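PDB 6CPU: phosphodiesterase from Candida albicans, which belongs to the phosphodiesterases of the HD-domain clan, with a mainly helical fold that holds a zinc ion in this model. Local coordinates for residues A[205-219]-A[306-320]. Numbering follows the deposited sequence.
Unlike the reference sequence in segment 306-320: Lys316 (reference Thr).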
ATOM      1  N   THR A 205       2.698  25.436  -2.623  1.00 28.90           N
ATOM      2  CA  THR A 205       1.868  25.512  -3.813  1.00 30.28           C
ATOM      3  C   THR A 205       2.580  24.901  -5.014  1.00 28.30           C
ATOM      4  O   THR A 205       1.978  24.162  -5.783  1.00 27.30           O
ATOM      5  CB  THR A 205       1.481  26.970  -4.142  1.00 33.07           C
ATOM      6  OG1 THR A 205       0.806  27.534  -3.017  1.00 36.56           O
ATOM      7  CG2 THR A 205       0.564  27.020  -5.353  1.00 35.09           C
ATOM      8  N   THR A 206       3.865  25.195  -5.159  1.00 27.38           N
ATOM      9  CA  THR A 206       4.635  24.635  -6.270  1.00 27.26           C
ATOM     10  C   THR A 206       4.687  23.114  -6.222  1.00 25.86           C
ATOM     11  O   THR A 206       4.456  22.465  -7.247  1.00 24.84           O
ATOM     12  CB  THR A 206       6.044  25.210  -6.333  1.00 28.94           C
ATOM     13  OG1 THR A 206       5.942  26.612  -6.604  1.00 30.47           O
ATOM     14  CG2 THR A 206       6.849  24.548  -7.450  1.00 29.55           C
ATOM     15  N   ARG A 207       4.962  22.547  -5.051  1.00 24.68           N
ATOM     16  CA  ARG A 207       5.014  21.076  -4.934  1.00 24.79           C
ATOM     17  C   ARG A 207       3.673  20.426  -5.228  1.00 23.98           C
ATOM     18  O   ARG A 207       3.613  19.459  -5.978  1.00 23.30           O
ATOM     19  CB  ARG A 207       5.522  20.615  -3.555  1.00 25.25           C
ATOM     20  CG  ARG A 207       5.922  19.132  -3.500  1.00 25.32           C
ATOM     21  CD  ARG A 207       6.908  18.777  -4.604  1.00 25.30           C
ATOM     22  NE  ARG A 207       7.317  17.374  -4.613  1.00 25.91           N
ATOM     23  CZ  ARG A 207       7.819  16.747  -5.677  1.00 26.72           C
ATOM     24  NH1 ARG A 207       7.980  17.389  -6.836  1.00 27.70           N
ATOM     25  NH2 ARG A 207       8.166  15.467  -5.595  1.00 26.16           N
ATOM     26  N   LEU A 208       2.596  20.936  -4.628  1.00 23.98           N
ATOM     27  CA  LEU A 208       1.272  20.355  -4.857  1.00 24.03           C
ATOM     28  C   LEU A 208       0.879  20.408  -6.335  1.00 24.81           C
ATOM     29  O   LEU A 208       0.274  19.460  -6.864  1.00 24.38           O
ATOM     30  CB  LEU A 208       0.206  21.035  -3.981  1.00 24.93           C
ATOM     31  CG  LEU A 208       0.457  20.985  -2.470  1.00 24.85           C
ATOM     32  CD1 LEU A 208      -0.739  21.564  -1.728  1.00 24.84           C
ATOM     33  CD2 LEU A 208       0.792  19.586  -1.964  1.00 24.56           C
ATOM     34  N   SER A 209       1.234  21.504  -7.008  1.00 24.07           N
ATOM     35  CA  SER A 209       1.001  21.618  -8.446  1.00 24.74           C
ATOM     36  C   SER A 209       1.832  20.591  -9.221  1.00 23.54           C
ATOM     37  O   SER A 209       1.321  19.948 -10.118  1.00 26.06           O
ATOM     38  CB  SER A 209       1.287  23.034  -8.950  1.00 24.74           C
ATOM     39  OG  SER A 209       1.061  23.092 -10.355  1.00 25.95           O
ATOM     40  N   GLN A 210       3.093  20.416  -8.850  1.00 23.37           N
ATOM     41  CA  GLN A 210       3.945  19.423  -9.508  1.00 24.11           C
ATOM     42  C   GLN A 210       3.338  18.026  -9.394  1.00 24.16           C
ATOM     43  O   GLN A 210       3.387  17.238 -10.337  1.00 23.47           O
ATOM     44  CB  GLN A 210       5.352  19.426  -8.925  1.00 24.73           C
ATOM     45  CG  GLN A 210       6.153  20.661  -9.285  1.00 26.66           C
ATOM     46  CD  GLN A 210       7.491  20.736  -8.587  1.00 28.32           C
ATOM     47  OE1 GLN A 210       7.680  20.200  -7.493  1.00 27.49           O
ATOM     48  NE2 GLN A 210       8.434  21.420  -9.219  1.00 29.39           N
ATOM     49  N   LEU A 211       2.759  17.722  -8.234  1.00 22.62           N
ATOM     50  CA  LEU A 211       2.161  16.406  -8.020  1.00 22.47           C
ATOM     51  C   LEU A 211       0.929  16.194  -8.896  1.00 22.76           C
ATOM     52  O   LEU A 211       0.695  15.078  -9.365  1.00 22.61           O
ATOM     53  CB  LEU A 211       1.864  16.174  -6.529  1.00 22.10           C
ATOM     54  CG  LEU A 211       3.123  16.147  -5.646  1.00 22.44           C
ATOM     55  CD1 LEU A 211       2.776  15.943  -4.172  1.00 22.63           C
ATOM     56  CD2 LEU A 211       4.160  15.114  -6.092  1.00 22.83           C
ATOM     57  N   CYS A 212       0.167  17.259  -9.156  1.00 23.98           N
ATOM     58  CA  CYS A 212      -0.950  17.191 -10.097  1.00 25.09           C
ATOM     59  C   CYS A 212      -0.465  16.707 -11.460  1.00 25.38           C
ATOM     60  O   CYS A 212      -1.023  15.762 -12.016  1.00 26.97           O
ATOM     61  CB  CYS A 212      -1.622  18.551 -10.247  1.00 25.49           C
ATOM     62  SG  CYS A 212      -2.519  19.144  -8.805  1.00 26.17           S
ATOM     63  N   TYR A 213       0.583  17.342 -11.977  1.00 26.99           N
ATOM     64  CA  TYR A 213       1.166  16.964 -13.276  1.00 27.87           C
ATOM     65  C   TYR A 213       1.843  15.601 -13.264  1.00 28.19           C
ATOM     66  O   TYR A 213       1.779  14.892 -14.266  1.00 28.46           O
ATOM     67  CB  TYR A 213       2.133  18.030 -13.806  1.00 27.77           C
ATOM     68  CG  TYR A 213       1.405  19.231 -14.347  1.00 28.53           C
ATOM     69  CD1 TYR A 213       1.150  20.343 -13.540  1.00 28.84           C
ATOM     70  CD2 TYR A 213       0.927  19.241 -15.655  1.00 28.91           C
ATOM     71  CE1 TYR A 213       0.452  21.433 -14.028  1.00 29.70           C
ATOM     72  CE2 TYR A 213       0.228  20.324 -16.150  1.00 28.70           C
ATOM     73  CZ  TYR A 213       0.002  21.420 -15.339  1.00 30.09           C
ATOM     74  OH  TYR A 213      -0.697  22.500 -15.838  1.00 31.49           O
ATOM     75  N   ALA A 214       2.501  15.236 -12.164  1.00 27.20           N
ATOM     76  CA  ALA A 214       3.018  13.858 -12.010  1.00 26.36           C
ATOM     77  C   ALA A 214       1.885  12.830 -12.145  1.00 25.85           C
ATOM     78  O   ALA A 214       1.971  11.887 -12.946  1.00 25.25           O
ATOM     79  CB  ALA A 214       3.761  13.700 -10.682  1.00 26.43           C
ATOM     80  N   VAL A 215       0.801  13.027 -11.395  1.00 26.01           N
ATOM     81  CA  VAL A 215      -0.378  12.172 -11.516  1.00 26.66           C
ATOM     82  C   VAL A 215      -0.886  12.144 -12.976  1.00 27.41           C
ATOM     83  O   VAL A 215      -1.404  11.133 -13.453  1.00 25.79           O
ATOM     84  CB  VAL A 215      -1.482  12.629 -10.546  1.00 27.05           C
ATOM     85  CG1 VAL A 215      -2.813  11.978 -10.858  1.00 26.31           C
ATOM     86  CG2 VAL A 215      -1.075  12.302  -9.109  1.00 27.03           C
ATOM     87  N   GLY A 216      -0.712  13.264 -13.669  1.00 27.53           N
ATOM     88  CA  GLY A 216      -1.071  13.381 -15.068  1.00 28.01           C
ATOM     89  C   GLY A 216      -0.263  12.589 -16.078  1.00 27.40           C
ATOM     90  O   GLY A 216      -0.764  12.343 -17.158  1.00 28.92           O
ATOM     91  N   HIS A 217       0.968  12.194 -15.748  1.00 28.83           N
ATOM     92  CA  HIS A 217       1.816  11.422 -16.674  1.00 28.32           C
ATOM     93  C   HIS A 217       1.592   9.913 -16.588  1.00 31.29           C
ATOM     94  O   HIS A 217       1.527   9.356 -15.489  1.00 29.53           O
ATOM     95  CB  HIS A 217       3.286  11.663 -16.373  1.00 29.33           C
ATOM     96  CG  HIS A 217       3.800  12.986 -16.846  1.00 31.57           C
ATOM     97  ND1 HIS A 217       3.591  14.156 -16.148  1.00 30.47           N
ATOM     98  CD2 HIS A 217       4.527  13.321 -17.940  1.00 31.43           C
ATOM     99  CE1 HIS A 217       4.174  15.156 -16.788  1.00 32.53           C
ATOM    100  NE2 HIS A 217       4.747  14.675 -17.878  1.00 31.67           N
ATOM    101  N   TRP A 218       1.521   9.240 -17.738  1.00 32.68           N
ATOM    102  CA  TRP A 218       1.578   7.770 -17.753  1.00 32.51           C
ATOM    103  C   TRP A 218       2.954   7.300 -17.298  1.00 32.05           C
ATOM    104  O   TRP A 218       3.086   6.229 -16.703  1.00 31.55           O
ATOM    105  CB  TRP A 218       1.244   7.176 -19.130  1.00 32.82           C
ATOM    106  CG  TRP A 218       1.360   5.687 -19.126  1.00 33.41           C
ATOM    107  CD1 TRP A 218       2.312   4.935 -19.744  1.00 35.88           C
ATOM    108  CD2 TRP A 218       0.538   4.771 -18.393  1.00 34.07           C
ATOM    109  NE1 TRP A 218       2.115   3.599 -19.472  1.00 35.62           N
ATOM    110  CE2 TRP A 218       1.028   3.473 -18.648  1.00 34.17           C
ATOM    111  CE3 TRP A 218      -0.588   4.920 -17.576  1.00 32.81           C
ATOM    112  CZ2 TRP A 218       0.441   2.334 -18.100  1.00 33.32           C
ATOM    113  CZ3 TRP A 218      -1.171   3.785 -17.032  1.00 32.66           C
ATOM    114  CH2 TRP A 218      -0.660   2.512 -17.302  1.00 32.01           C
ATOM    115  N   SER A 219       3.986   8.093 -17.572  1.00 30.81           N
ATOM    116  CA  SER A 219       5.315   7.831 -17.032  1.00 32.19           C
ATOM    117  C   SER A 219       5.373   8.351 -15.586  1.00 30.61           C
ATOM    118  O   SER A 219       6.113   9.274 -15.267  1.00 30.15           O
ATOM    119  CB  SER A 219       6.387   8.493 -17.901  1.00 33.62           C
ATOM    120  OG  SER A 219       7.677   7.976 -17.603  1.00 40.22           O
ATOM    121  N   PRO A 306       0.736   8.919 -23.767  1.00 41.44           N
ATOM    122  CA  PRO A 306       1.260   8.061 -22.699  1.00 41.13           C
ATOM    123  C   PRO A 306       2.723   7.656 -22.872  1.00 42.65           C
ATOM    124  O   PRO A 306       3.327   7.145 -21.932  1.00 41.78           O
ATOM    125  CB  PRO A 306       0.359   6.826 -22.781  1.00 41.23           C
ATOM    126  CG  PRO A 306      -0.027   6.750 -24.217  1.00 41.46           C
ATOM    127  CD  PRO A 306      -0.144   8.175 -24.690  1.00 40.52           C
ATOM    128  N   LYS A 307       3.299   7.889 -24.052  1.00 42.39           N
ATOM    129  CA  LYS A 307       4.655   7.414 -24.341  1.00 42.68           C
ATOM    130  C   LYS A 307       5.718   8.410 -23.878  1.00 40.28           C
ATOM    131  O   LYS A 307       6.904   8.078 -23.833  1.00 39.71           O
ATOM    132  CB  LYS A 307       4.796   7.077 -25.837  1.00 45.61           C
ATOM    133  CG  LYS A 307       3.638   6.218 -26.339  1.00 48.76           C
ATOM    134  CD  LYS A 307       3.793   5.685 -27.755  1.00 52.16           C
ATOM    135  CE  LYS A 307       2.448   5.146 -28.239  1.00 54.48           C
ATOM    136  NZ  LYS A 307       2.550   4.179 -29.367  1.00 55.69           N
ATOM    137  N   LEU A 308       5.294   9.619 -23.510  1.00 39.55           N
ATOM    138  CA  LEU A 308       6.223  10.662 -23.081  1.00 39.62           C
ATOM    139  C   LEU A 308       6.851  10.324 -21.741  1.00 41.38           C
ATOM    140  O   LEU A 308       6.208   9.714 -20.889  1.00 42.41           O
ATOM    141  CB  LEU A 308       5.509  12.014 -22.968  1.00 40.01           C
ATOM    142  CG  LEU A 308       4.942  12.609 -24.258  1.00 39.80           C
ATOM    143  CD1 LEU A 308       4.174  13.889 -23.970  1.00 39.30           C
ATOM    144  CD2 LEU A 308       6.059  12.868 -25.254  1.00 40.50           C
ATOM    145  N   ASP A 309       8.101  10.727 -21.551  1.00 40.35           N
ATOM    146  CA  ASP A 309       8.750  10.601 -20.251  1.00 40.53           C
ATOM    147  C   ASP A 309       8.245  11.721 -19.337  1.00 38.11           C
ATOM    148  O   ASP A 309       7.569  12.638 -19.803  1.00 38.79           O
ATOM    149  CB  ASP A 309      10.272  10.669 -20.393  1.00 42.22           C
ATOM    150  CG  ASP A 309      11.005   9.929 -19.276  1.00 46.40           C
ATOM    151  OD1 ASP A 309      10.357   9.478 -18.301  1.00 49.32           O
ATOM    152  OD2 ASP A 309      12.237   9.805 -19.369  1.00 47.71           O
ATOM    153  N   TYR A 310       8.566  11.642 -18.046  1.00 35.46           N
ATOM    154  CA  TYR A 310       8.147  12.664 -17.078  1.00 33.05           C
ATOM    155  C   TYR A 310       8.925  13.967 -17.212  1.00 33.13           C
ATOM    156  O   TYR A 310      10.158  13.983 -17.201  1.00 32.84           O
ATOM    157  CB  TYR A 310       8.295  12.141 -15.648  1.00 32.51           C
ATOM    158  CG  TYR A 310       8.003  13.175 -14.591  1.00 30.83           C
ATOM    159  CD1 TYR A 310       6.731  13.730 -14.466  1.00 30.75           C
ATOM    160  CD2 TYR A 310       8.995  13.597 -13.714  1.00 31.39           C
ATOM    161  CE1 TYR A 310       6.457  14.679 -13.492  1.00 30.10           C
ATOM    162  CE2 TYR A 310       8.734  14.544 -12.738  1.00 31.55           C
ATOM    163  CZ  TYR A 310       7.460  15.075 -12.633  1.00 29.28           C
ATOM    164  OH  TYR A 310       7.212  16.012 -11.660  1.00 29.93           O
ATOM    165  N   THR A 311       8.181  15.061 -17.336  1.00 32.81           N
ATOM    166  CA  THR A 311       8.725  16.404 -17.225  1.00 32.25           C
ATOM    167  C   THR A 311       8.081  17.090 -16.011  1.00 30.38           C
ATOM    168  O   THR A 311       6.863  17.055 -15.852  1.00 31.47           O
ATOM    169  CB  THR A 311       8.423  17.239 -18.488  1.00 32.94           C
ATOM    170  OG1 THR A 311       8.829  16.514 -19.659  1.00 32.19           O
ATOM    171  CG2 THR A 311       9.151  18.561 -18.418  1.00 32.92           C
ATOM    172  N   GLU A 312       8.914  17.707 -15.179  1.00 30.61           N
ATOM    173  CA  GLU A 312       8.472  18.390 -13.967  1.00 31.97           C
ATOM    174  C   GLU A 312       7.815  19.732 -14.301  1.00 31.63           C
ATOM    175  O   GLU A 312       8.495  20.749 -14.488  1.00 29.59           O
ATOM    176  CB  GLU A 312       9.653  18.581 -13.016  1.00 34.64           C
ATOM    177  CG  GLU A 312       9.304  19.247 -11.692  1.00 38.37           C
ATOM    178  CD  GLU A 312      10.441  19.176 -10.689  1.00 42.36           C
ATOM    179  OE1 GLU A 312      10.565  18.139 -10.007  1.00 43.43           O
ATOM    180  OE2 GLU A 312      11.212  20.157 -10.574  1.00 43.20           O
ATOM    181  N   VAL A 313       6.484  19.714 -14.347  1.00 30.93           N
ATOM    182  CA  VAL A 313       5.674  20.857 -14.744  1.00 30.82           C
ATOM    183  C   VAL A 313       4.870  21.355 -13.559  1.00 31.18           C
ATOM    184  O   VAL A 313       4.477  20.564 -12.701  1.00 29.97           O
ATOM    185  CB  VAL A 313       4.701  20.435 -15.858  1.00 30.25           C
ATOM    186  CG1 VAL A 313       3.710  21.545 -16.202  1.00 29.94           C
ATOM    187  CG2 VAL A 313       5.485  19.986 -17.070  1.00 29.70           C
ATOM    188  N   HIS A 314       4.635  22.662 -13.500  1.00 30.20           N
ATOM    189  CA  HIS A 314       3.663  23.207 -12.553  1.00 30.85           C
ATOM    190  C   HIS A 314       3.019  24.500 -13.028  1.00 32.26           C
ATOM    191  O   HIS A 314       3.508  25.148 -13.960  1.00 29.69           O
ATOM    192  CB  HIS A 314       4.278  23.380 -11.159  1.00 32.25           C
ATOM    193  CG  HIS A 314       5.119  24.605 -10.988  1.00 31.82           C
ATOM    194  ND1 HIS A 314       6.487  24.595 -11.145  1.00 33.06           N
ATOM    195  CD2 HIS A 314       4.792  25.868 -10.621  1.00 32.31           C
ATOM    196  CE1 HIS A 314       6.966  25.801 -10.900  1.00 31.91           C
ATOM    197  NE2 HIS A 314       5.958  26.592 -10.583  1.00 32.02           N
ATOM    198  N   ASP A 315       1.906  24.838 -12.377  1.00 32.12           N
ATOM    199  CA  ASP A 315       1.155  26.065 -12.638  1.00 32.85           C
ATOM    200  C   ASP A 315       0.506  26.526 -11.322  1.00 34.53           C
ATOM    201  O   ASP A 315       1.036  26.220 -10.250  1.00 34.35           O
ATOM    202  CB  ASP A 315       0.137  25.832 -13.756  1.00 32.72           C
ATOM    203  CG  ASP A 315      -0.885  24.769 -13.415  1.00 33.70           C
ATOM    204  OD1 ASP A 315      -0.992  24.372 -12.230  1.00 33.33           O
ATOM    205  OD2 ASP A 315      -1.591  24.322 -14.342  1.00 34.06           O
ATOM    206  N   LYS A 316      -0.611  27.261 -11.378  1.00 34.88           N
ATOM    207  CA  LYS A 316      -1.207  27.814 -10.149  1.00 37.96           C
ATOM    208  C   LYS A 316      -2.205  26.888  -9.436  1.00 35.66           C
ATOM    209  O   LYS A 316      -2.655  27.207  -8.345  1.00 36.33           O
ATOM    210  CB  LYS A 316      -1.863  29.189 -10.406  1.00 40.81           C
ATOM    211  CG  LYS A 316      -3.093  29.191 -11.311  1.00 45.23           C
ATOM    212  CD  LYS A 316      -3.915  30.464 -11.099  1.00 48.27           C
ATOM    213  CE  LYS A 316      -4.794  30.804 -12.294  1.00 49.52           C
ATOM    214  NZ  LYS A 316      -5.758  29.720 -12.626  1.00 51.15           N
ATOM    215  N   HIS A 317      -2.541  25.751 -10.039  1.00 33.40           N
ATOM    216  CA  HIS A 317      -3.564  24.866  -9.474  1.00 33.02           C
ATOM    217  C   HIS A 317      -2.928  23.842  -8.531  1.00 31.78           C
ATOM    218  O   HIS A 317      -1.850  23.336  -8.823  1.00 30.50           O
ATOM    219  CB  HIS A 317      -4.304  24.144 -10.589  1.00 34.16           C
ATOM    220  CG  HIS A 317      -4.918  25.062 -11.596  1.00 36.10           C
ATOM    221  ND1 HIS A 317      -6.012  25.847 -11.310  1.00 37.07           N
ATOM    222  CD2 HIS A 317      -4.595  25.320 -12.883  1.00 37.28           C
ATOM    223  CE1 HIS A 317      -6.338  26.549 -12.379  1.00 38.01           C
ATOM    224  NE2 HIS A 317      -5.490  26.253 -13.345  1.00 37.40           N
ATOM    225  N   THR A 318      -3.587  23.559  -7.406  1.00 29.88           N
ATOM    226  CA  THR A 318      -3.102  22.544  -6.451  1.00 29.59           C
ATOM    227  C   THR A 318      -3.954  21.272  -6.432  1.00 28.47           C
ATOM    228  O   THR A 318      -3.618  20.323  -5.720  1.00 27.68           O
ATOM    229  CB  THR A 318      -3.025  23.096  -5.008  1.00 30.42           C
ATOM    230  OG1 THR A 318      -4.308  23.602  -4.613  1.00 30.10           O
ATOM    231  CG2 THR A 318      -1.980  24.194  -4.918  1.00 31.42           C
ATOM    232  N   VAL A 319      -5.043  21.251  -7.200  1.00 27.65           N
ATOM    233  CA  VAL A 319      -5.853  20.048  -7.373  1.00 27.11           C
ATOM    234  C   VAL A 319      -6.152  19.812  -8.849  1.00 28.58           C
ATOM    235  O   VAL A 319      -5.978  20.711  -9.672  1.00 28.75           O
ATOM    236  CB  VAL A 319      -7.179  20.107  -6.581  1.00 27.37           C
ATOM    237  CG1 VAL A 319      -6.907  20.268  -5.092  1.00 27.28           C
ATOM    238  CG2 VAL A 319      -8.086  21.225  -7.085  1.00 27.16           C
ATOM    239  N   LEU A 320      -6.612  18.605  -9.175  1.00 28.32           N
ATOM    240  CA  LEU A 320      -6.916  18.244 -10.561  1.00 29.02           C
ATOM    241  C   LEU A 320      -8.144  19.032 -11.019  1.00 30.11           C
ATOM    242  O   LEU A 320      -9.167  19.058 -10.324  1.00 29.42           O
ATOM    243  CB  LEU A 320      -7.177  16.742 -10.703  1.00 28.83           C
ATOM    244  CG  LEU A 320      -6.088  15.800 -10.187  1.00 28.77           C
ATOM    245  CD1 LEU A 320      -6.393  14.361 -10.584  1.00 29.21           C
ATOM    246  CD2 LEU A 320      -4.697  16.203 -10.666  1.00 28.40           C
TER
HETATM  247  O   HOH W   1       9.018  16.177  -9.382  1.00 38.60           O
HETATM  248  O   HOH W   2      -1.476  21.950 -11.228  1.00 26.14           O
HETATM  249  O   HOH W   3       8.216  22.545 -12.080  1.00 29.32           O
HETATM  250  O   HOH W   4       5.455  17.760 -12.114  1.00 29.42           O
HETATM  251  O   HOH W   5       3.795  10.195 -19.620  1.00 34.21           O
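Tyr310 turns its ring edge onto the face of His217 in a T-shaped stack, planes at 77°, just past helix 205-216, along which the extended loop 306-320 of the helical phosphodiesterase fold runs. CD1 of Tyr310 lies 3.6 Å from ND1 of His217, offset toward the rim of the imidazole. The rotation of that imidazole is set by its ND1, which donates to Tyr213 O of helix 205-216 (2.7 Å). CE1 of Tyr310 reaches Ala214, and the phenol OH meets two waters: one donates to it and to Glu312 OE1, the other accepts from it and bridges Gln210 O and Val313 O.

Further along the loop, Tyr213 is gripped at two places. Val313 CG1 sits over the ring centre in a CH-pi contact, 3.5 Å from the centroid. With its CG placed between backbone N and carbonyl carbon (chi1 61°), Asp315 brings its carboxylate to the ring edge, and Tyr213 OH donates to Asp315 OD2, approaching from above the carboxylate plane. The other oxygen, OD1, takes the N-H of His317 in an Asx turn. Thr318 lays its CG2 against Leu208 CB and Thr205 CG2, the latter 3.8 Å away, while the Thr318 carbonyl oxygen accepts from Tyr232 of helix 227-242. Between Tyr213 and Thr318, the N-H of Asp315 runs almost straight, at 176°, to Ser209 OG, 2.8 Å away.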